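Local coordinates for protein 5-cytosine DNA methyltransferase (Entamoeba histolytica, PDB 3QV2) that probably transfers a methyl group from S-adenosyl-L-methionine to carbon 5 of cytosine in DNA or tRNA, as a Dnmt2-type C5-methyltransferase, at residues Phe81-Cys86 / Phe127-Pro132; Ile166-Thr171 / Lys230-Phe235; Phe274-Ile279 / Gln300-Leu305. One frame throughout, in Å; residues are numbered along the deposited sequence.

Contact 1: Phe81-Cys86 / Phe127-Pro132; sequences FMSPPC and FIENVP. With SAH (S-adenosyl-L-homocysteine), chain B.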
loop_
_atom_site.group_PDB
_atom_site.type_symbol
_atom_site.label_atom_id
_atom_site.label_comp_id
_atom_site.label_asym_id
_atom_site.label_seq_id
_atom_site.Cartn_x
_atom_site.Cartn_y
_atom_site.Cartn_z
ATOM N N PHE A 81 2.056 -12.382 3.885
ATOM C CA PHE A 81 1.769 -11.098 3.254
ATOM C C PHE A 81 2.738 -10.067 3.808
ATOM O O PHE A 81 2.981 -10.025 5.015
ATOM C CB PHE A 81 0.331 -10.654 3.526
ATOM C CG PHE A 81 -0.701 -11.427 2.758
ATOM C CD1 PHE A 81 -0.324 -12.369 1.819
ATOM C CD2 PHE A 81 -2.052 -11.202 2.969
ATOM C CE1 PHE A 81 -1.272 -13.077 1.109
ATOM C CE2 PHE A 81 -3.005 -11.909 2.262
ATOM C CZ PHE A 81 -2.613 -12.846 1.330
ATOM N N MET A 82 3.293 -9.233 2.935
ATOM C CA MET A 82 4.263 -8.243 3.384
ATOM C C MET A 82 4.503 -7.109 2.394
ATOM O O MET A 82 4.553 -7.316 1.180
ATOM C CB MET A 82 5.598 -8.916 3.706
ATOM C CG MET A 82 6.330 -9.446 2.485
ATOM S SD MET A 82 7.976 -10.062 2.885
ATOM C CE MET A 82 7.582 -11.310 4.105
ATOM N N SER A 83 4.652 -5.907 2.935
ATOM C CA SER A 83 5.130 -4.765 2.172
ATOM C C SER A 83 6.235 -4.090 2.974
ATOM O O SER A 83 5.981 -3.161 3.743
ATOM C CB SER A 83 3.992 -3.788 1.876
ATOM O OG SER A 83 3.335 -3.397 3.065
ATOM N N PRO A 84 7.473 -4.577 2.808
ATOM C CA PRO A 84 8.639 -4.131 3.577
ATOM C C PRO A 84 8.890 -2.637 3.422
ATOM O O PRO A 84 8.455 -2.052 2.432
ATOM C CB PRO A 84 9.792 -4.920 2.948
ATOM C CG PRO A 84 9.144 -6.117 2.330
ATOM C CD PRO A 84 7.821 -5.626 1.833
ATOM N N PRO A 85 9.585 -2.026 4.394
ATOM C CA PRO A 85 9.961 -0.614 4.288
ATOM C C PRO A 85 10.575 -0.330 2.921
ATOM O O PRO A 85 11.403 -1.109 2.449
ATOM C CB PRO A 85 11.007 -0.455 5.391
ATOM C CG PRO A 85 10.613 -1.464 6.415
ATOM C CD PRO A 85 10.074 -2.638 5.641
ATOM N N CYS A 86 10.173 0.771 2.294
ATOM C CA CYS A 86 10.571 1.051 0.920
ATOM C C CYS A 86 11.682 2.092 0.820
ATOM O O CYS A 86 12.209 2.341 -0.264
ATOM C CB CYS A 86 9.361 1.515 0.107
ATOM S SG CYS A 86 8.604 3.038 0.719
ATOM N N PHE A 127 3.087 -12.998 -0.819
ATOM C CA PHE A 127 2.788 -11.788 -1.571
ATOM C C PHE A 127 3.613 -10.620 -1.045
ATOM O O PHE A 127 3.558 -10.292 0.140
ATOM C CB PHE A 127 1.295 -11.460 -1.497
ATOM C CG PHE A 127 0.874 -10.345 -2.411
ATOM C CD1 PHE A 127 0.331 -10.619 -3.654
ATOM C CD2 PHE A 127 1.027 -9.024 -2.029
ATOM C CE1 PHE A 127 -0.057 -9.597 -4.499
ATOM C CE2 PHE A 127 0.644 -7.996 -2.868
ATOM C CZ PHE A 127 0.100 -8.283 -4.105
ATOM N N ILE A 128 4.383 -9.999 -1.932
ATOM C CA ILE A 128 5.211 -8.863 -1.555
ATOM C C ILE A 128 4.795 -7.613 -2.316
ATOM O O ILE A 128 4.504 -7.669 -3.509
ATOM C CB ILE A 128 6.701 -9.136 -1.826
ATOM C CG1 ILE A 128 7.092 -10.522 -1.312
ATOM C CG2 ILE A 128 7.564 -8.057 -1.187
ATOM C CD1 ILE A 128 8.535 -10.891 -1.586
ATOM N N GLU A 129 4.766 -6.484 -1.617
ATOM C CA GLU A 129 4.437 -5.211 -2.243
ATOM C C GLU A 129 5.503 -4.178 -1.899
ATOM O O GLU A 129 5.948 -4.090 -0.755
ATOM C CB GLU A 129 3.052 -4.733 -1.795
ATOM C CG GLU A 129 2.536 -3.499 -2.527
ATOM C CD GLU A 129 3.093 -2.203 -1.970
ATOM O OE1 GLU A 129 3.667 -2.227 -0.860
ATOM O OE2 GLU A 129 2.954 -1.159 -2.640
ATOM N N ASN A 130 5.916 -3.403 -2.896
ATOM C CA ASN A 130 6.943 -2.387 -2.694
ATOM C C ASN A 130 6.972 -1.385 -3.841
ATOM O O ASN A 130 6.091 -1.390 -4.703
ATOM C CB ASN A 130 8.317 -3.042 -2.533
ATOM C CG ASN A 130 9.188 -2.331 -1.514
ATOM O OD1 ASN A 130 9.895 -1.377 -1.838
ATOM N ND2 ASN A 130 9.140 -2.796 -0.272
ATOM N N VAL A 131 7.984 -0.523 -3.845
ATOM C CA VAL A 131 8.161 0.445 -4.921
ATOM C C VAL A 131 8.891 -0.196 -6.099
ATOM O O VAL A 131 9.627 -1.166 -5.921
ATOM C CB VAL A 131 8.936 1.689 -4.438
ATOM C CG1 VAL A 131 8.108 2.465 -3.427
ATOM C CG2 VAL A 131 10.271 1.284 -3.838
ATOM N N PRO A 132 8.678 0.343 -7.311
ATOM C CA PRO A 132 9.257 -0.199 -8.545
ATOM C C PRO A 132 10.746 -0.532 -8.432
ATOM O O PRO A 132 11.161 -1.608 -8.865
ATOM C CB PRO A 132 9.044 0.937 -9.548
ATOM C CG PRO A 132 7.789 1.590 -9.081
ATOM C CD PRO A 132 7.820 1.512 -7.576
HETATM N N SAH B . 1.210 -2.155 3.854
HETATM C CA SAH B . 0.897 -1.563 5.140
HETATM C CB SAH B . 2.006 -0.621 5.589
HETATM C CG SAH B . 3.416 -0.875 5.115
HETATM S SD SAH B . 4.681 0.317 5.598
HETATM C C SAH B . -0.428 -0.850 5.052
HETATM O O SAH B . -0.665 0.131 5.814
HETATM O OXT SAH B . -1.309 -1.241 4.213
HETATM C "C5'" SAH B . 6.006 -0.536 6.425
HETATM C "C4'" SAH B . 5.816 -0.917 7.848
HETATM O "O4'" SAH B . 6.834 -1.783 8.210
HETATM C "C3'" SAH B . 5.931 0.271 8.696
HETATM O "O3'" SAH B . 4.700 0.561 9.265
HETATM C "C2'" SAH B . 6.893 -0.030 9.724
HETATM O "O2'" SAH B . 6.371 0.280 10.968
HETATM C "C1'" SAH B . 7.126 -1.473 9.609
HETATM N N9 SAH B . 8.443 -1.834 10.048
HETATM C C8 SAH B . 9.636 -1.304 9.745
HETATM N N7 SAH B . 10.566 -2.003 10.416
HETATM C C5 SAH B . 9.945 -2.967 11.139
HETATM C C6 SAH B . 10.404 -3.963 12.004
HETATM N N6 SAH B . 11.812 -4.110 12.278
HETATM N N1 SAH B . 9.499 -4.778 12.575
HETATM C C2 SAH B . 8.186 -4.660 12.336
HETATM N N3 SAH B . 7.725 -3.714 11.510
HETATM C C4 SAH B . 8.575 -2.863 10.906
#

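Contact 2: Ile166-Thr171 / Lys230-Phe235; sequences IPNSRT and KRTCCF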
loop_
_atom_site.group_PDB
_atom_site.type_symbol
_atom_site.label_atom_id
_atom_site.label_comp_id
_atom_site.label_asym_id
_atom_site.label_seq_id
_atom_site.Cartn_x
_atom_site.Cartn_y
_atom_site.Cartn_z
ATOM N N ILE A 166 -9.011 2.793 -11.742
ATOM C CA ILE A 166 -9.064 3.576 -10.513
ATOM C C ILE A 166 -8.336 4.901 -10.710
ATOM O O ILE A 166 -7.157 4.919 -11.060
ATOM C CB ILE A 166 -8.455 2.812 -9.323
ATOM C CG1 ILE A 166 -9.190 1.486 -9.110
ATOM C CG2 ILE A 166 -8.512 3.657 -8.060
ATOM C CD1 ILE A 166 -10.666 1.647 -8.815
ATOM N N PRO A 167 -9.044 6.019 -10.488
ATOM C CA PRO A 167 -8.512 7.367 -10.722
ATOM C C PRO A 167 -7.428 7.765 -9.721
ATOM O O PRO A 167 -7.602 8.724 -8.969
ATOM C CB PRO A 167 -9.745 8.260 -10.553
ATOM C CG PRO A 167 -10.628 7.501 -9.630
ATOM C CD PRO A 167 -10.426 6.053 -9.980
ATOM N N ASN A 168 -6.319 7.032 -9.722
ATOM C CA ASN A 168 -5.193 7.349 -8.851
ATOM C C ASN A 168 -3.905 6.688 -9.321
ATOM O O ASN A 168 -3.855 5.475 -9.523
ATOM C CB ASN A 168 -5.491 6.946 -7.406
ATOM C CG ASN A 168 -4.324 7.218 -6.475
ATOM O OD1 ASN A 168 -3.576 6.308 -6.113
ATOM N ND2 ASN A 168 -4.158 8.478 -6.088
ATOM N N SER A 169 -2.864 7.493 -9.493
ATOM C CA SER A 169 -1.573 6.980 -9.923
ATOM C C SER A 169 -0.723 6.552 -8.736
ATOM O O SER A 169 -0.268 7.385 -7.954
ATOM C CB SER A 169 -0.829 8.026 -10.751
ATOM O OG SER A 169 -1.515 8.300 -11.960
ATOM N N ARG A 170 -0.517 5.246 -8.604
ATOM C CA ARG A 170 0.346 4.713 -7.559
ATOM C C ARG A 170 1.097 3.492 -8.075
ATOM O O ARG A 170 0.835 2.365 -7.658
ATOM C CB ARG A 170 -0.465 4.356 -6.310
ATOM C CG ARG A 170 0.390 4.062 -5.085
ATOM C CD ARG A 170 -0.463 3.750 -3.867
ATOM N NE ARG A 170 0.350 3.563 -2.669
ATOM C CZ ARG A 170 0.665 4.537 -1.822
ATOM N NH1 ARG A 170 0.233 5.771 -2.040
ATOM N NH2 ARG A 170 1.412 4.278 -0.757
ATOM N N THR A 171 2.027 3.729 -8.994
ATOM C CA THR A 171 2.813 2.657 -9.586
ATOM C C THR A 171 3.616 1.911 -8.527
ATOM O O THR A 171 4.471 2.490 -7.857
ATOM C CB THR A 171 3.772 3.200 -10.660
ATOM O OG1 THR A 171 3.026 3.930 -11.643
ATOM C CG2 THR A 171 4.521 2.064 -11.333
ATOM N N LYS A 230 -8.891 13.100 -15.053
ATOM C CA LYS A 230 -8.479 11.712 -15.262
ATOM C C LYS A 230 -8.133 10.960 -13.980
ATOM O O LYS A 230 -8.650 9.868 -13.735
ATOM C CB LYS A 230 -7.300 11.636 -16.238
ATOM C CG LYS A 230 -7.679 11.869 -17.690
ATOM C CD LYS A 230 -6.506 11.586 -18.615
ATOM C CE LYS A 230 -6.889 11.772 -20.077
ATOM N NZ LYS A 230 -5.754 11.461 -20.991
ATOM N N ARG A 231 -7.260 11.542 -13.163
ATOM C CA ARG A 231 -6.762 10.844 -11.985
ATOM C C ARG A 231 -6.172 11.787 -10.940
ATOM O O ARG A 231 -5.962 12.973 -11.196
ATOM C CB ARG A 231 -5.702 9.817 -12.393
ATOM C CG ARG A 231 -4.290 10.385 -12.470
ATOM C CD ARG A 231 -4.168 11.468 -13.533
ATOM N NE ARG A 231 -2.864 12.126 -13.484
ATOM C CZ ARG A 231 -2.633 13.294 -12.889
ATOM N NH1 ARG A 231 -3.622 13.949 -12.295
ATOM N NH2 ARG A 231 -1.412 13.809 -12.893
ATOM N N THR A 232 -5.909 11.236 -9.760
ATOM C CA THR A 232 -5.198 11.944 -8.705
ATOM C C THR A 232 -3.773 11.409 -8.613
ATOM O O THR A 232 -3.515 10.254 -8.951
ATOM C CB THR A 232 -5.885 11.753 -7.346
ATOM O OG1 THR A 232 -6.020 10.352 -7.073
ATOM C CG2 THR A 232 -7.264 12.396 -7.349
ATOM N N CYS A 233 -2.847 12.246 -8.155
ATOM C CA CYS A 233 -1.457 11.828 -8.016
ATOM C C CYS A 233 -1.265 10.909 -6.815
ATOM O O CYS A 233 -2.153 10.773 -5.975
ATOM C CB CYS A 233 -0.525 13.039 -7.913
ATOM S SG CYS A 233 -0.284 13.924 -9.472
ATOM N N CYS A 234 -0.099 10.274 -6.745
ATOM C CA CYS A 234 0.214 9.373 -5.646
ATOM C C CYS A 234 0.212 10.105 -4.309
ATOM O O CYS A 234 0.924 11.093 -4.130
ATOM C CB CYS A 234 1.573 8.710 -5.875
ATOM S SG CYS A 234 2.099 7.595 -4.554
ATOM N N PHE A 235 -0.600 9.624 -3.373
ATOM C CA PHE A 235 -0.603 10.165 -2.021
ATOM C C PHE A 235 0.550 9.559 -1.230
ATOM O O PHE A 235 0.664 8.338 -1.127
ATOM C CB PHE A 235 -1.929 9.862 -1.317
ATOM C CG PHE A 235 -3.103 10.622 -1.868
ATOM C CD1 PHE A 235 -3.298 11.955 -1.545
ATOM C CD2 PHE A 235 -4.026 9.997 -2.690
ATOM C CE1 PHE A 235 -4.382 12.655 -2.043
ATOM C CE2 PHE A 235 -5.113 10.691 -3.191
ATOM C CZ PHE A 235 -5.290 12.022 -2.865
HETATM O O HOH W 1 -2.041 6.905 -3.540
#

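Contact 3: Phe274-Ile279 / Gln300-Leu305; sequences FTPNEI and QQYQCL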
loop_
_atom_site.group_PDB
_atom_site.type_symbol
_atom_site.label_atom_id
_atom_site.label_comp_id
_atom_site.label_asym_id
_atom_site.label_seq_id
_atom_site.Cartn_x
_atom_site.Cartn_y
_atom_site.Cartn_z
ATOM N N PHE A 274 -7.373 16.670 -0.087
ATOM C CA PHE A 274 -8.275 15.549 0.123
ATOM C C PHE A 274 -8.196 15.151 1.591
ATOM O O PHE A 274 -7.122 15.189 2.193
ATOM C CB PHE A 274 -7.891 14.367 -0.766
ATOM C CG PHE A 274 -8.156 14.594 -2.230
ATOM C CD1 PHE A 274 -9.427 14.416 -2.751
ATOM C CD2 PHE A 274 -7.133 14.970 -3.086
ATOM C CE1 PHE A 274 -9.677 14.616 -4.097
ATOM C CE2 PHE A 274 -7.376 15.171 -4.434
ATOM C CZ PHE A 274 -8.651 14.994 -4.939
ATOM N N THR A 275 -9.331 14.779 2.173
ATOM C CA THR A 275 -9.363 14.370 3.572
ATOM C C THR A 275 -8.798 12.964 3.727
ATOM O O THR A 275 -8.721 12.215 2.754
ATOM C CB THR A 275 -10.796 14.390 4.130
ATOM O OG1 THR A 275 -11.539 13.295 3.577
ATOM C CG2 THR A 275 -11.485 15.700 3.787
ATOM N N PRO A 276 -8.395 12.600 4.954
ATOM C CA PRO A 276 -7.906 11.241 5.205
ATOM C C PRO A 276 -8.919 10.197 4.744
ATOM O O PRO A 276 -8.548 9.188 4.142
ATOM C CB PRO A 276 -7.768 11.201 6.728
ATOM C CG PRO A 276 -7.536 12.618 7.122
ATOM C CD PRO A 276 -8.336 13.447 6.158
ATOM N N ASN A 277 -10.192 10.454 5.025
ATOM C CA ASN A 277 -11.263 9.533 4.675
ATOM C C ASN A 277 -11.391 9.352 3.165
ATOM O O ASN A 277 -11.735 8.271 2.686
ATOM C CB ASN A 277 -12.589 10.012 5.272
ATOM C CG ASN A 277 -13.680 8.962 5.193
ATOM O OD1 ASN A 277 -14.608 9.072 4.391
ATOM N ND2 ASN A 277 -13.571 7.933 6.026
ATOM N N GLU A 278 -11.105 10.415 2.419
ATOM C CA GLU A 278 -11.170 10.368 0.962
ATOM C C GLU A 278 -10.044 9.521 0.373
ATOM O O GLU A 278 -10.265 8.740 -0.553
ATOM C CB GLU A 278 -11.150 11.782 0.376
ATOM C CG GLU A 278 -12.427 12.568 0.639
ATOM C CD GLU A 278 -12.360 13.992 0.119
ATOM O OE1 GLU A 278 -11.257 14.575 0.117
ATOM O OE2 GLU A 278 -13.412 14.524 -0.287
ATOM N N ILE A 279 -8.839 9.678 0.912
ATOM C CA ILE A 279 -7.710 8.860 0.493
ATOM C C ILE A 279 -7.997 7.398 0.811
ATOM O O ILE A 279 -7.721 6.508 0.007
ATOM C CB ILE A 279 -6.415 9.276 1.209
ATOM C CG1 ILE A 279 -6.116 10.756 0.961
ATOM C CG2 ILE A 279 -5.252 8.401 0.760
ATOM C CD1 ILE A 279 -4.851 11.243 1.638
ATOM N N GLN A 300 -1.085 12.364 11.310
ATOM C CA GLN A 300 -0.806 10.970 11.644
ATOM C C GLN A 300 -1.542 10.006 10.713
ATOM O O GLN A 300 -0.996 8.976 10.318
ATOM C CB GLN A 300 -1.172 10.691 13.104
ATOM C CG GLN A 300 -0.281 11.404 14.114
ATOM C CD GLN A 300 -0.817 11.320 15.530
ATOM O OE1 GLN A 300 -2.028 11.317 15.746
ATOM N NE2 GLN A 300 0.085 11.250 16.503
ATOM N N GLN A 301 -2.777 10.347 10.360
ATOM C CA GLN A 301 -3.572 9.521 9.459
ATOM C C GLN A 301 -3.039 9.604 8.032
ATOM O O GLN A 301 -2.941 8.594 7.334
ATOM C CB GLN A 301 -5.042 9.942 9.501
ATOM C CG GLN A 301 -5.647 9.926 10.896
ATOM C CD GLN A 301 -7.065 10.463 10.926
ATOM O OE1 GLN A 301 -7.850 10.231 10.008
ATOM N NE2 GLN A 301 -7.398 11.190 11.987
ATOM N N TYR A 302 -2.699 10.816 7.605
ATOM C CA TYR A 302 -2.105 11.038 6.292
ATOM C C TYR A 302 -0.840 10.207 6.120
ATOM O O TYR A 302 -0.631 9.584 5.080
ATOM C CB TYR A 302 -1.777 12.522 6.102
ATOM C CG TYR A 302 -2.962 13.383 5.728
ATOM C CD1 TYR A 302 -3.835 12.999 4.717
ATOM C CD2 TYR A 302 -3.210 14.580 6.386
ATOM C CE1 TYR A 302 -4.918 13.786 4.370
ATOM C CE2 TYR A 302 -4.292 15.372 6.048
ATOM C CZ TYR A 302 -5.140 14.972 5.040
ATOM O OH TYR A 302 -6.217 15.760 4.701
ATOM N N GLN A 303 -0.001 10.202 7.150
ATOM C CA GLN A 303 1.263 9.475 7.114
ATOM C C GLN A 303 1.050 7.979 6.911
ATOM O O GLN A 303 1.706 7.357 6.074
ATOM C CB GLN A 303 2.060 9.730 8.394
ATOM C CG GLN A 303 2.466 11.185 8.582
ATOM C CD GLN A 303 3.030 11.462 9.961
ATOM O OE1 GLN A 303 3.263 10.543 10.746
ATOM N NE2 GLN A 303 3.250 12.737 10.263
ATOM N N CYS A 304 0.127 7.406 7.680
ATOM C CA CYS A 304 -0.191 5.989 7.564
ATOM C C CYS A 304 -0.772 5.671 6.190
ATOM O O CYS A 304 -0.347 4.722 5.533
ATOM C CB CYS A 304 -1.172 5.566 8.661
ATOM S SG CYS A 304 -0.493 5.631 10.335
ATOM N N LEU A 305 -1.739 6.474 5.762
ATOM C CA LEU A 305 -2.372 6.284 4.461
ATOM C C LEU A 305 -1.366 6.409 3.322
ATOM O O LEU A 305 -1.390 5.629 2.371
ATOM C CB LEU A 305 -3.519 7.280 4.274
ATOM C CG LEU A 305 -4.756 7.029 5.137
ATOM C CD1 LEU A 305 -5.637 8.268 5.210
ATOM C CD2 LEU A 305 -5.537 5.832 4.610
#

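Contact 1: Phe81-Cys86 / Phe127-Pro132
Phe81 and Phe127 sit on one face of a parallel strand pair, yet their rings do not stack. The Phe81 ring comes up obliquely, its CD1 lying 3.8 Å from CB of Phe127. Phe81 has CG beside its backbone N (chi1 -73°), whereas Phe127 swings CG to the far side of its own N (chi1 -171°), which takes that ring away to Ile314, Leu317 and Leu321 of helix 311-321. On the other face Met82 and Ile128 run side by side and point the same way, CG of Met82 being 4.0 Å from CG1 of Ile128; Leu111 and Tyr112 of helix 106-115 cover this layer. Between the faces the backbones are tied by two bonds, from Met82 N to Phe127 O (3.0 Å) and from Glu129 N to Met82 O (2.9 Å), which establishes the parallel register.

Beyond Met82, where the first strand stops, the contact turns polar. Glu129 bends at chi2, bringing OE1 within 3.2 Å of Ser83 CB, while Ser83 OG receives a hydrogen bond from the amino N of S-adenosyl-L-homocysteine (2.6 Å). Asn130 is held by its own neighbour, Val131 N donating to Asn130 OD1, and its ND2 lies 2.9 Å from Pro84 O. Cys86 rests CB against Val131 CG1 at 3.9 Å, and CG of Pro85 reaches C8 of the ligand's adenine. Pro84-Pro85-Cys86 is the Pro-Pro-Cys of motif IV, Cys86 being the predicted active-site residue, in this family the nucleophile; Glu129-Asn130-Val131 is the ENV of motif VI, alongside it in the Rossmann-like sheet.

Contact 2: Ile166-Thr171 / Lys230-Phe235
Pro167 to Arg170 run beside Arg231 to Cys234, closest where Pro167 CA lies 4.1 Å from Arg231 CA, with the chain directions 40° apart and a single backbone bridge at Asn168 and Thr232. Two backbone bonds make it: Thr232 N gives to Pro167 O, and Ser169 N gives to Thr232 O (2.9 Å) in a nearly straight line, 169° at the hydrogen.

Thr232 OG1 is the hub of the side chains. It donates to Pro167 O at 3.0 Å, in the carbonyl plane and on a lone pair, whereas the Thr232 amide reaches that same oxygen from above the plane; one carbonyl is thus gripped twice by one residue. In return OG1 accepts from Asn168 ND2 at 2.8 Å, in the plane of the amide and almost linearly (175°). Pro167 centres an inverse gamma turn, closed by Asn168 N to Ile166 O. The bridge joins the loop between strands 153-159 and 172-178 of the central mixed sheet, where family motif VIII with its arginines begins, to the target-recognition region, in which Cys234-Phe235 opens the Cys-Phe-Thr signature of Dnmt2 proteins.

Arg170 is extended from CG to NE, which carries its guanidinium past Cys234 to Phe235. There NH1 donates edge-on to Phe235 O (2.8 Å), and SG of Cys234 stands 3.6 Å from Arg170 NH1. A water donates to Asn168 OD1 and accepts from Arg170 NH1 and Phe235 N. NH2 of Arg170 is bonded to Gly306 O, so both terminal nitrogens meet backbone carbonyls. The nearest side-chain atoms of Arg170 and Cys86, the predicted active-site residue, are about 7 Å apart.

Contact 3: Phe274-Ile279 / Gln300-Leu305
Tyr302 reaches from helix 298-306 to the start of helix 276-282, and its ring can be followed outward from the backbone. CB leaves the helix with CG beside the backbone N (chi1 -80°), a torsion that turns the ring toward Pro276. At CD1 the ring edge meets the methyl CD1 of Ile279 at 3.7 Å; this methyl lies near the ring plane, and the two side chains cross at about a right angle. CE1 is next to the same methyl and also close to Phe274 O. CZ packs against Pro276 CD at 3.7 Å. Over one face lies the proline ring, whose CG is 4.2 Å from the ring centroid and 22° off the normal, a CH-pi contact displaced toward the rim. At the tip, OH donates to Phe274 O at 2.7 Å, 22° out of the carbonyl plane.

Leu305 CD1 lies against both Pro276 O (3.2 Å) and Pro276 CB, while its CB meets CG2 of Ile279. Gln301 OE1 is 3.4 Å from Pro276 CB, in contact only; its hydrogen bond is with Thr291. Thr275 and Glu278 close a capping box at the helix start, Glu278 N giving to Thr275 OG1 and Thr275 N to Glu278 OE1. The Phe-Thr-Pro-x-Glu run of 274-278 is family motif IX, packed on the helix that leads into motif X; Leu305's side chain is about 4 Å from that of Ile20, which binds S-adenosyl-L-homocysteine.

Chemically, a single hydrogen bond, from Tyr302 OH to the buried Phe274 carbonyl, fixes the reach of the ring; the rest is mostly van der Waals contact, of carbon with carbon and with the oxygens of Gln301 and Pro276. The capping box, Asp201 and Arg272 occupy the polar groups on one side, while the side facing the second helix is mostly carbon.

How the contacts relate
Contacts 1 and 3 are buried, whereas contact 2 is partly open to solvent. Contact 1 pairs strands of the central sheet and lines part of the ligand pocket, contact 2 joins two loops, and contact 3 packs a helix start and the loop before it on a second helix. Their chemistry follows: two backbone bonds and apolar faces in the first, one bridge plus side-chain and water bonds in the second, one tyrosine hydroxyl among carbon contacts in the third. Contacts 2 and 3 are physically continuous, since Phe235 CZ lies 3.5 Å from Phe274 CD2. Contact 1 touches contact 2 through Pro132 CD and Thr171 O, 3.5 Å apart, but its nearest atoms stay about 9 Å from contact 3.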